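Local coordinates for arginine kinase (Anthopleura japonica, PDB 4RF7), which catalyses the reversible transfer of a phosphoryl group from ATP to L-arginine, giving N(omega)-phospho-L-arginine and ADP, as a monomer built of two approximate kinase repeats, at residues Glu231-Arg236 / Tyr274-Pro279; Leu282-Arg287 / Arg337-Leu342; Tyr452-Lys457 / Thr621-Tyr626. All coordinates share one frame; numbering follows the deposited sequence.

Contact 1. Residues Glu231-Arg236 / Tyr274-Pro279. With ARG (arginine), chain G.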
loop_
_atom_site.group_PDB
_atom_site.type_symbol
_atom_site.label_atom_id
_atom_site.label_comp_id
_atom_site.label_asym_id
_atom_site.label_seq_id
_atom_site.Cartn_x
_atom_site.Cartn_y
_atom_site.Cartn_z
ATOM N N GLU A 231 -11.299 -19.564 14.095
ATOM C CA GLU A 231 -9.898 -19.972 14.104
ATOM C C GLU A 231 -9.459 -20.239 15.550
ATOM O O GLU A 231 -9.823 -21.267 16.130
ATOM C CB GLU A 231 -9.013 -18.914 13.429
ATOM C CG GLU A 231 -7.549 -19.327 13.225
ATOM C CD GLU A 231 -6.582 -18.403 13.948
ATOM O OE1 GLU A 231 -5.355 -18.634 13.871
ATOM O OE2 GLU A 231 -7.053 -17.444 14.594
ATOM N N GLU A 232 -8.698 -19.315 16.133
ATOM C CA GLU A 232 -8.258 -19.442 17.526
ATOM C C GLU A 232 -9.354 -18.981 18.487
ATOM O O GLU A 232 -9.458 -19.463 19.618
ATOM C CB GLU A 232 -6.970 -18.645 17.766
ATOM C CG GLU A 232 -6.511 -18.651 19.221
ATOM C CD GLU A 232 -5.129 -18.068 19.408
ATOM O OE1 GLU A 232 -4.308 -18.165 18.472
ATOM O OE2 GLU A 232 -4.862 -17.520 20.499
ATOM N N ASP A 233 -10.158 -18.028 18.034
ATOM C CA ASP A 233 -11.348 -17.612 18.762
ATOM C C ASP A 233 -12.497 -17.652 17.769
ATOM O O ASP A 233 -12.263 -17.850 16.574
ATOM C CB ASP A 233 -11.173 -16.195 19.330
ATOM C CG ASP A 233 -10.160 -16.136 20.460
ATOM O OD1 ASP A 233 -10.525 -16.476 21.605
ATOM O OD2 ASP A 233 -9.003 -15.743 20.207
ATOM N N HIS A 234 -13.727 -17.485 18.254
ATOM C CA HIS A 234 -14.889 -17.453 17.374
ATOM C C HIS A 234 -14.670 -16.426 16.271
ATOM O O HIS A 234 -14.922 -16.690 15.094
ATOM C CB HIS A 234 -16.155 -17.078 18.147
ATOM C CG HIS A 234 -16.515 -18.048 19.234
ATOM N ND1 HIS A 234 -17.546 -17.812 20.113
ATOM C CD2 HIS A 234 -15.985 -19.240 19.577
ATOM C CE1 HIS A 234 -17.636 -18.825 20.963
ATOM N NE2 HIS A 234 -16.695 -19.707 20.653
ATOM N N LEU A 235 -14.185 -15.254 16.672
ATOM C CA LEU A 235 -14.008 -14.138 15.757
ATOM C C LEU A 235 -12.644 -13.489 15.924
ATOM O O LEU A 235 -12.224 -13.176 17.043
ATOM C CB LEU A 235 -15.096 -13.088 15.991
ATOM C CG LEU A 235 -16.534 -13.524 15.708
ATOM C CD1 LEU A 235 -17.535 -12.609 16.396
ATOM C CD2 LEU A 235 -16.771 -13.531 14.215
ATOM N N ARG A 236 -11.955 -13.303 14.800
ATOM C CA ARG A 236 -10.784 -12.443 14.745
ATOM C C ARG A 236 -11.106 -11.374 13.709
ATOM O O ARG A 236 -11.165 -11.655 12.509
ATOM C CB ARG A 236 -9.541 -13.231 14.336
ATOM C CG ARG A 236 -8.234 -12.448 14.462
ATOM C CD ARG A 236 -7.042 -13.328 14.115
ATOM N NE ARG A 236 -5.767 -12.778 14.569
ATOM C CZ ARG A 236 -5.335 -12.827 15.827
ATOM N NH1 ARG A 236 -4.155 -12.310 16.144
ATOM N NH2 ARG A 236 -6.082 -13.383 16.773
ATOM N N TYR A 274 -13.219 -8.817 27.504
ATOM C CA TYR A 274 -13.701 -9.817 26.554
ATOM C C TYR A 274 -12.927 -11.134 26.672
ATOM O O TYR A 274 -11.693 -11.151 26.628
ATOM C CB TYR A 274 -13.655 -9.266 25.124
ATOM C CG TYR A 274 -14.661 -8.161 24.887
ATOM C CD1 TYR A 274 -16.016 -8.442 24.788
ATOM C CD2 TYR A 274 -14.257 -6.839 24.767
ATOM C CE1 TYR A 274 -16.944 -7.437 24.578
ATOM C CE2 TYR A 274 -15.176 -5.824 24.555
ATOM C CZ TYR A 274 -16.519 -6.132 24.463
ATOM O OH TYR A 274 -17.447 -5.136 24.255
ATOM N N LEU A 275 -13.658 -12.235 26.822
ATOM C CA LEU A 275 -13.035 -13.544 27.023
ATOM C C LEU A 275 -12.487 -14.147 25.727
ATOM O O LEU A 275 -13.144 -14.109 24.684
ATOM C CB LEU A 275 -14.019 -14.510 27.689
ATOM C CG LEU A 275 -14.440 -14.093 29.097
ATOM C CD1 LEU A 275 -15.624 -14.904 29.569
ATOM C CD2 LEU A 275 -13.280 -14.251 30.060
ATOM N N THR A 276 -11.277 -14.696 25.805
ATOM C CA THR A 276 -10.624 -15.324 24.658
ATOM C C THR A 276 -10.030 -16.680 25.040
ATOM O O THR A 276 -9.901 -16.990 26.227
ATOM C CB THR A 276 -9.506 -14.429 24.090
ATOM O OG1 THR A 276 -8.658 -13.984 25.158
ATOM C CG2 THR A 276 -10.096 -13.224 23.381
ATOM N N SER A 277 -9.663 -17.473 24.036
ATOM C CA SER A 277 -9.082 -18.791 24.266
ATOM C C SER A 277 -7.738 -18.675 24.979
ATOM O O SER A 277 -7.460 -19.415 25.926
ATOM C CB SER A 277 -8.915 -19.543 22.944
ATOM O OG SER A 277 -10.128 -19.570 22.219
ATOM N N CYS A 278 -6.909 -17.746 24.517
ATOM C CA CYS A 278 -5.633 -17.475 25.166
ATOM C C CYS A 278 -5.770 -16.282 26.104
ATOM O O CYS A 278 -6.288 -15.233 25.707
ATOM C CB CYS A 278 -4.543 -17.193 24.133
ATOM S SG CYS A 278 -2.897 -17.007 24.860
ATOM N N PRO A 279 -5.315 -16.437 27.358
ATOM C CA PRO A 279 -5.393 -15.338 28.330
ATOM C C PRO A 279 -4.612 -14.098 27.889
ATOM O O PRO A 279 -4.838 -13.018 28.436
ATOM C CB PRO A 279 -4.783 -15.941 29.610
ATOM C CG PRO A 279 -4.079 -17.205 29.174
ATOM C CD PRO A 279 -4.816 -17.687 27.963
HETATM N N ARG G . 0.369 -20.764 23.132
HETATM C CA ARG G . 1.532 -20.000 22.684
HETATM C C ARG G . 2.562 -19.815 23.793
HETATM O O ARG G . 2.309 -20.107 24.964
HETATM C CB ARG G . 1.106 -18.638 22.126
HETATM C CG ARG G . 0.193 -17.834 23.043
HETATM C CD ARG G . -0.046 -16.426 22.503
HETATM N NE ARG G . -0.387 -16.417 21.081
HETATM C CZ ARG G . -1.617 -16.581 20.600
HETATM N NH1 ARG G . -1.831 -16.554 19.291
HETATM N NH2 ARG G . -2.635 -16.773 21.427
HETATM O OXT ARG G . 3.681 -19.370 23.532
HETATM O O HOH W 1 -6.998 -16.258 22.103
#
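D233 and S277 meet at the point where the two backbones come nearest, their CA atoms 6.1 Å apart, and two hydrogen bonds join them and E232. S277 N donates to OD1 of D233 at 2.8 Å, with an N-H...O angle of 162°, and OD1 receives it on its syn lone pair, the side facing OD2. S277 OG turns instead to the main chain and donates to the carbonyl O of E232 at 2.7 Å, lying in the carbonyl plane with a C=O...O angle of 157°. With CG beside its own backbone N, D233 also lays OD1 against CA and CB of T276. The two loops belong to the catalytic domain of a phosphagen kinase, one leading into strand 235-242 and the other running from strand 273-274 toward strand 286-293; E232 and C278 are assigned to the substrate site by similarity, and a bound arginine lies there. E232 is extended, its CG anti to the backbone N (chi1 176°), which carries the carboxylate to the ligand guanidinium: OE2 takes NH2 at 2.5 Å and OE1 takes NH1 at 3.1 Å. C278 CB comes within 3.3 Å of the same ligand NH2. A water donates to E232 OE2 and to D233 OD2 (2.8 Å) and accepts from C278 N (2.8 Å). D233 does not touch the ligand; its link to E232 through the water is consistent with a second-shell role. G71, V72 and Y75 supply further hydrogen bonds to the ligand.

Contact 2. Residues Leu282-Arg287 / Arg337-Leu342. With ARG (arginine), chain H.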
loop_
_atom_site.group_PDB
_atom_site.type_symbol
_atom_site.label_atom_id
_atom_site.label_comp_id
_atom_site.label_asym_id
_atom_site.label_seq_id
_atom_site.Cartn_x
_atom_site.Cartn_y
_atom_site.Cartn_z
ATOM N N LEU A 282 -7.087 -11.330 26.481
ATOM C CA LEU A 282 -8.202 -10.849 27.297
ATOM C C LEU A 282 -8.279 -9.322 27.290
ATOM O O LEU A 282 -7.401 -8.654 26.730
ATOM C CB LEU A 282 -8.087 -11.377 28.729
ATOM C CG LEU A 282 -8.280 -12.889 28.868
ATOM C CD1 LEU A 282 -7.993 -13.356 30.286
ATOM C CD2 LEU A 282 -9.686 -13.277 28.464
ATOM N N GLY A 283 -9.335 -8.775 27.887
ATOM C CA GLY A 283 -9.493 -7.330 27.986
ATOM C C GLY A 283 -10.042 -6.692 26.724
ATOM O O GLY A 283 -11.238 -6.777 26.448
ATOM N N THR A 284 -9.165 -6.039 25.964
ATOM C CA THR A 284 -9.552 -5.415 24.706
ATOM C C THR A 284 -9.568 -6.440 23.580
ATOM O O THR A 284 -10.270 -6.268 22.581
ATOM C CB THR A 284 -8.582 -4.280 24.323
ATOM O OG1 THR A 284 -7.259 -4.810 24.171
ATOM C CG2 THR A 284 -8.575 -3.200 25.383
ATOM N N GLY A 285 -8.777 -7.499 23.739
ATOM C CA GLY A 285 -8.569 -8.461 22.671
ATOM C C GLY A 285 -7.857 -7.830 21.487
ATOM O O GLY A 285 -7.833 -8.396 20.387
ATOM N N MET A 286 -7.250 -6.669 21.725
ATOM C CA MET A 286 -6.788 -5.807 20.638
ATOM C C MET A 286 -5.285 -5.855 20.357
ATOM O O MET A 286 -4.463 -5.926 21.276
ATOM C CB MET A 286 -7.224 -4.360 20.895
ATOM C CG MET A 286 -6.711 -3.359 19.860
ATOM S SD MET A 286 -7.381 -1.696 20.074
ATOM C CE MET A 286 -9.095 -1.965 19.609
ATOM N N ARG A 287 -4.945 -5.841 19.071
ATOM C CA ARG A 287 -3.606 -5.480 18.628
ATOM C C ARG A 287 -3.728 -4.338 17.626
ATOM O O ARG A 287 -4.142 -4.545 16.481
ATOM C CB ARG A 287 -2.875 -6.661 17.984
ATOM C CG ARG A 287 -1.448 -6.305 17.561
ATOM C CD ARG A 287 -0.697 -7.466 16.928
ATOM N NE ARG A 287 0.706 -7.122 16.703
ATOM C CZ ARG A 287 1.168 -6.530 15.605
ATOM N NH1 ARG A 287 2.460 -6.253 15.491
ATOM N NH2 ARG A 287 0.341 -6.211 14.619
ATOM N N ARG A 337 1.302 -2.676 23.929
ATOM C CA ARG A 337 1.758 -3.726 24.834
ATOM C C ARG A 337 0.627 -4.244 25.722
ATOM O O ARG A 337 0.668 -5.383 26.186
ATOM C CB ARG A 337 2.902 -3.222 25.721
ATOM C CG ARG A 337 4.236 -3.009 25.015
ATOM C CD ARG A 337 5.368 -2.953 26.036
ATOM N NE ARG A 337 6.636 -2.494 25.468
ATOM C CZ ARG A 337 7.578 -3.298 24.982
ATOM N NH1 ARG A 337 8.698 -2.784 24.491
ATOM N NH2 ARG A 337 7.401 -4.612 24.983
ATOM N N ARG A 338 -0.381 -3.408 25.954
ATOM C CA ARG A 338 -1.398 -3.701 26.967
ATOM C C ARG A 338 -2.795 -3.984 26.406
ATOM O O ARG A 338 -3.172 -3.457 25.354
ATOM C CB ARG A 338 -1.473 -2.554 27.978
ATOM C CG ARG A 338 -0.196 -2.327 28.769
ATOM C CD ARG A 338 -0.336 -1.132 29.687
ATOM N NE ARG A 338 0.778 -1.020 30.625
ATOM C CZ ARG A 338 0.845 -0.122 31.602
ATOM N NH1 ARG A 338 -0.138 0.751 31.768
ATOM N NH2 ARG A 338 1.894 -0.097 32.410
ATOM N N ARG A 339 -3.554 -4.807 27.131
ATOM C CA ARG A 339 -4.915 -5.181 26.737
ATOM C C ARG A 339 -5.906 -5.167 27.906
ATOM O O ARG A 339 -7.118 -5.059 27.708
ATOM C CB ARG A 339 -4.914 -6.555 26.064
ATOM C CG ARG A 339 -4.312 -6.549 24.674
ATOM C CD ARG A 339 -4.013 -7.944 24.173
ATOM N NE ARG A 339 -3.239 -7.890 22.936
ATOM C CZ ARG A 339 -2.487 -8.881 22.473
ATOM N NH1 ARG A 339 -2.399 -10.020 23.145
ATOM N NH2 ARG A 339 -1.818 -8.727 21.338
ATOM N N LEU A 340 -5.388 -5.286 29.123
ATOM C CA LEU A 340 -6.229 -5.229 30.315
ATOM C C LEU A 340 -5.913 -3.972 31.126
ATOM O O LEU A 340 -4.743 -3.672 31.385
ATOM C CB LEU A 340 -6.039 -6.488 31.170
ATOM C CG LEU A 340 -6.917 -7.698 30.843
ATOM C CD1 LEU A 340 -6.375 -8.972 31.480
ATOM C CD2 LEU A 340 -8.339 -7.451 31.315
ATOM N N GLY A 341 -6.947 -3.228 31.510
ATOM C CA GLY A 341 -6.755 -2.034 32.319
ATOM C C GLY A 341 -6.871 -0.748 31.521
ATOM O O GLY A 341 -6.850 0.351 32.084
ATOM N N LEU A 342 -6.973 -0.886 30.202
ATOM C CA LEU A 342 -7.223 0.255 29.329
ATOM C C LEU A 342 -8.289 -0.136 28.313
ATOM O O LEU A 342 -8.361 -1.293 27.899
ATOM C CB LEU A 342 -5.938 0.720 28.632
ATOM C CG LEU A 342 -5.448 0.003 27.369
ATOM C CD1 LEU A 342 -4.246 0.725 26.759
ATOM C CD2 LEU A 342 -5.108 -1.460 27.635
HETATM N N ARG H . -0.111 -10.106 10.478
HETATM C CA ARG H . 0.864 -9.053 10.222
HETATM C C ARG H . 1.562 -8.639 11.514
HETATM O O ARG H . 2.576 -9.221 11.908
HETATM C CB ARG H . 0.184 -7.842 9.578
HETATM C CG ARG H . 1.142 -6.766 9.093
HETATM C CD ARG H . 0.407 -5.504 8.677
HETATM N NE ARG H . 0.505 -4.448 9.683
HETATM C CZ ARG H . 0.517 -3.151 9.397
HETATM N NH1 ARG H . 0.436 -2.758 8.138
HETATM N NH2 ARG H . 0.612 -2.248 10.365
HETATM O OXT ARG H . 1.127 -7.717 12.205
HETATM O O HOH W 2 -5.513 -2.901 23.825
#
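R339 lies along the turn of 282-287, and its side chain can be followed atom by atom. CB rests 3.3 Å from the carbonyl O of L282 and, like CG, 3.5 Å from OG1 of T284; the side chains of R339 and T284 cross at about a right angle. With chi1 at -72° CG sits beside the backbone N, and the extended chain from there to NE carries CG and CD past the carbonyl O of M286. NE then donates to that oxygen at 2.8 Å; the bond is bent (N-H...O 143°), its donor 40° out of the carbonyl plane and the oxygen tilted from the guanidinium plane. Farther out, NH2 approaches CB of R287, and NH1 bonds to the carbonyl O of S280. The backbone of R339 is engaged as well: its O accepts from T284 N at 2.9 Å and receives a CA-H...O contact from G283. G283 occupies the type II' beta turn L282-G285, and CD2 of L340 packs on its CA at 3.5 Å. T284 OG1 accepts from M286 N, forming an ST turn, and shares a water with the carbonyl O of R338. The turn leads into strand 286-293, where R287, predicted to bind ATP, brings NH2 to 3.0 Å from OXT of a second bound arginine, while NH1 forms a salt bridge with D333. R339 thus spends NE and NH1 on backbone carbonyls, whose dipoles probably help to stabilise its positive charge while the two bonds fix the guanidinium's rotation.

Contact 3. Residues Tyr452-Lys457 / Thr621-Tyr626. With ARG (arginine), chain I.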
loop_
_atom_site.group_PDB
_atom_site.type_symbol
_atom_site.label_atom_id
_atom_site.label_comp_id
_atom_site.label_asym_id
_atom_site.label_seq_id
_atom_site.Cartn_x
_atom_site.Cartn_y
_atom_site.Cartn_z
ATOM N N TYR A 452 13.361 27.209 -25.921
ATOM C CA TYR A 452 12.088 27.762 -25.439
ATOM C C TYR A 452 12.265 28.762 -24.296
ATOM O O TYR A 452 13.075 28.553 -23.388
ATOM C CB TYR A 452 11.127 26.644 -25.010
ATOM C CG TYR A 452 9.800 27.136 -24.455
ATOM C CD1 TYR A 452 8.782 27.561 -25.303
ATOM C CD2 TYR A 452 9.562 27.160 -23.087
ATOM C CE1 TYR A 452 7.569 28.005 -24.803
ATOM C CE2 TYR A 452 8.351 27.601 -22.578
ATOM C CZ TYR A 452 7.360 28.021 -23.441
ATOM O OH TYR A 452 6.157 28.460 -22.936
ATOM N N LYS A 453 11.516 29.860 -24.369
ATOM C CA LYS A 453 11.444 30.832 -23.284
ATOM C C LYS A 453 10.015 30.847 -22.756
ATOM O O LYS A 453 9.068 30.715 -23.531
ATOM C CB LYS A 453 11.846 32.232 -23.767
ATOM C CG LYS A 453 13.309 32.382 -24.173
ATOM C CD LYS A 453 14.229 31.569 -23.273
ATOM C CE LYS A 453 15.496 32.333 -22.910
ATOM N NZ LYS A 453 15.230 33.420 -21.929
ATOM N N LEU A 454 9.855 30.999 -21.444
ATOM C CA LEU A 454 8.526 30.934 -20.834
ATOM C C LEU A 454 7.643 32.113 -21.236
ATOM O O LEU A 454 6.416 32.001 -21.260
ATOM C CB LEU A 454 8.635 30.802 -19.316
ATOM C CG LEU A 454 9.178 29.437 -18.892
ATOM C CD1 LEU A 454 9.888 29.497 -17.549
ATOM C CD2 LEU A 454 8.058 28.404 -18.853
ATOM N N ALA A 455 8.272 33.235 -21.575
ATOM C CA ALA A 455 7.550 34.392 -22.088
ATOM C C ALA A 455 6.849 34.068 -23.412
ATOM O O ALA A 455 5.794 34.627 -23.713
ATOM C CB ALA A 455 8.488 35.563 -22.261
ATOM N N ASN A 456 7.443 33.170 -24.198
ATOM C CA ASN A 456 6.844 32.745 -25.463
ATOM C C ASN A 456 5.474 32.125 -25.263
ATOM O O ASN A 456 4.592 32.257 -26.118
ATOM C CB ASN A 456 7.728 31.719 -26.171
ATOM C CG ASN A 456 9.079 32.275 -26.565
ATOM O OD1 ASN A 456 10.045 31.525 -26.725
ATOM N ND2 ASN A 456 9.157 33.592 -26.726
ATOM N N LYS A 457 5.321 31.435 -24.133
ATOM C CA LYS A 457 4.134 30.635 -23.827
ATOM C C LYS A 457 3.949 29.469 -24.802
ATOM O O LYS A 457 4.658 29.362 -25.807
ATOM C CB LYS A 457 2.877 31.503 -23.698
ATOM C CG LYS A 457 2.911 32.405 -22.467
ATOM C CD LYS A 457 1.692 33.307 -22.380
ATOM C CE LYS A 457 1.747 34.149 -21.112
ATOM N NZ LYS A 457 0.610 35.103 -21.025
ATOM N N THR A 621 -0.885 25.038 -17.980
ATOM C CA THR A 621 -0.690 26.491 -17.915
ATOM C C THR A 621 -0.294 27.020 -19.287
ATOM O O THR A 621 0.186 26.256 -20.129
ATOM C CB THR A 621 0.387 26.918 -16.877
ATOM O OG1 THR A 621 1.685 26.516 -17.331
ATOM C CG2 THR A 621 0.107 26.321 -15.503
ATOM N N ASP A 622 -0.485 28.318 -19.512
ATOM C CA ASP A 622 -0.072 28.931 -20.772
ATOM C C ASP A 622 1.437 28.816 -20.968
ATOM O O ASP A 622 1.913 28.586 -22.078
ATOM C CB ASP A 622 -0.482 30.407 -20.819
ATOM C CG ASP A 622 -1.986 30.601 -20.879
ATOM O OD1 ASP A 622 -2.698 29.649 -21.266
ATOM O OD2 ASP A 622 -2.452 31.711 -20.546
ATOM N N ALA A 623 2.186 28.968 -19.879
ATOM C CA ALA A 623 3.648 29.004 -19.943
ATOM C C ALA A 623 4.307 27.623 -20.011
ATOM O O ALA A 623 5.364 27.469 -20.626
ATOM C CB ALA A 623 4.206 29.797 -18.772
ATOM N N HIS A 624 3.690 26.624 -19.379
ATOM C CA HIS A 624 4.299 25.296 -19.281
ATOM C C HIS A 624 3.568 24.236 -20.099
ATOM O O HIS A 624 4.047 23.105 -20.223
ATOM C CB HIS A 624 4.359 24.832 -17.821
ATOM C CG HIS A 624 5.059 25.784 -16.902
ATOM N ND1 HIS A 624 4.390 26.759 -16.198
ATOM C CD2 HIS A 624 6.365 25.890 -16.556
ATOM C CE1 HIS A 624 5.262 27.438 -15.461
ATOM N NE2 HIS A 624 6.457 26.929 -15.660
ATOM N N GLY A 625 2.412 24.593 -20.653
ATOM C CA GLY A 625 1.589 23.617 -21.342
ATOM C C GLY A 625 1.054 22.635 -20.316
ATOM O O GLY A 625 0.675 23.041 -19.214
ATOM N N TYR A 626 1.031 21.350 -20.656
ATOM C CA TYR A 626 0.571 20.342 -19.705
ATOM C C TYR A 626 1.604 20.106 -18.601
ATOM O O TYR A 626 2.789 19.881 -18.869
ATOM C CB TYR A 626 0.194 19.045 -20.427
ATOM C CG TYR A 626 -1.026 19.226 -21.300
ATOM C CD1 TYR A 626 -2.281 19.380 -20.735
ATOM C CD2 TYR A 626 -0.920 19.274 -22.685
ATOM C CE1 TYR A 626 -3.403 19.564 -21.516
ATOM C CE2 TYR A 626 -2.042 19.458 -23.481
ATOM C CZ TYR A 626 -3.282 19.604 -22.883
ATOM O OH TYR A 626 -4.412 19.788 -23.645
HETATM N N ARG I . -9.548 23.454 -20.252
HETATM C CA ARG I . -10.039 22.957 -18.973
HETATM C C ARG I . -9.421 23.706 -17.797
HETATM O O ARG I . -9.974 23.735 -16.699
HETATM C CB ARG I . -9.755 21.466 -18.825
HETATM C CG ARG I . -8.326 21.167 -18.434
HETATM C CD ARG I . -7.514 20.644 -19.597
HETATM N NE ARG I . -7.277 21.649 -20.626
HETATM C CZ ARG I . -6.820 21.371 -21.842
HETATM N NH1 ARG I . -6.632 22.343 -22.721
HETATM N NH2 ARG I . -6.555 20.119 -22.178
HETATM O OXT ARG I . -8.348 24.296 -17.909
#
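The backbones approach most closely at K457 and A623, whose CA atoms are 4.2 Å apart, where a loop with helical backbone angles at 454-456 meets the tip of a two-stranded antiparallel hairpin, 620-621 with 625-626. This hairpin belongs to the phosphagen kinase catalytic domain of the second repeat, and the loop of 452-457 follows helix 438-448. Y452 makes the hydrogen bond across the contact: its OH donates to the carbonyl O of A623 at 2.6 Å, that oxygen lying at the edge of the phenol ring and near its plane. The donor is tilted 30° from the carbonyl plane. Having CG anti to the backbone N (chi1 178°) sends the ring to the hairpin. CD2 of L454 packs against A623 CB (4.1 Å) and CD2 of H624 (3.8 Å), and lies 3.4 Å from A623 O. At the exposed border K457 sets CB 3.5 Å from the carbonyl O of D622, and its extended chain passes CB of D622 with CD. NZ and OD2 of that pair stay beyond salt-bridge range, so their attraction is probably modest. Inside the hairpin, T621 OG1 accepts from H624 N in an ST motif, which probably helps to hold the turn carrying the A623 carbonyl. Y626 meets a bound arginine at its ring edge: the ligand NH2 lies near the ring plane and donates to Y626 OH at 2.6 Å.

Contacts 1 and 2 are neighbours in the first repeat, their centres 13 Å apart, and they follow each other along the chain. Y274 N and G283 O, 3.0 Å apart, probably form a hydrogen bond between them, and L282 CD2 packs on L275 CA. Both reach the same antiparallel sheet: contact 1 stands at the substrate end of the active site, holding one arginine, while R287 of contact 2 belongs to the predicted ATP site, near a second arginine. Contact 3 lies in the other repeat, across the chain's centre, about 64 Å from contact 1 and 59 Å from contact 2 between centres, and away from the annotated sites although a third arginine binds beside it.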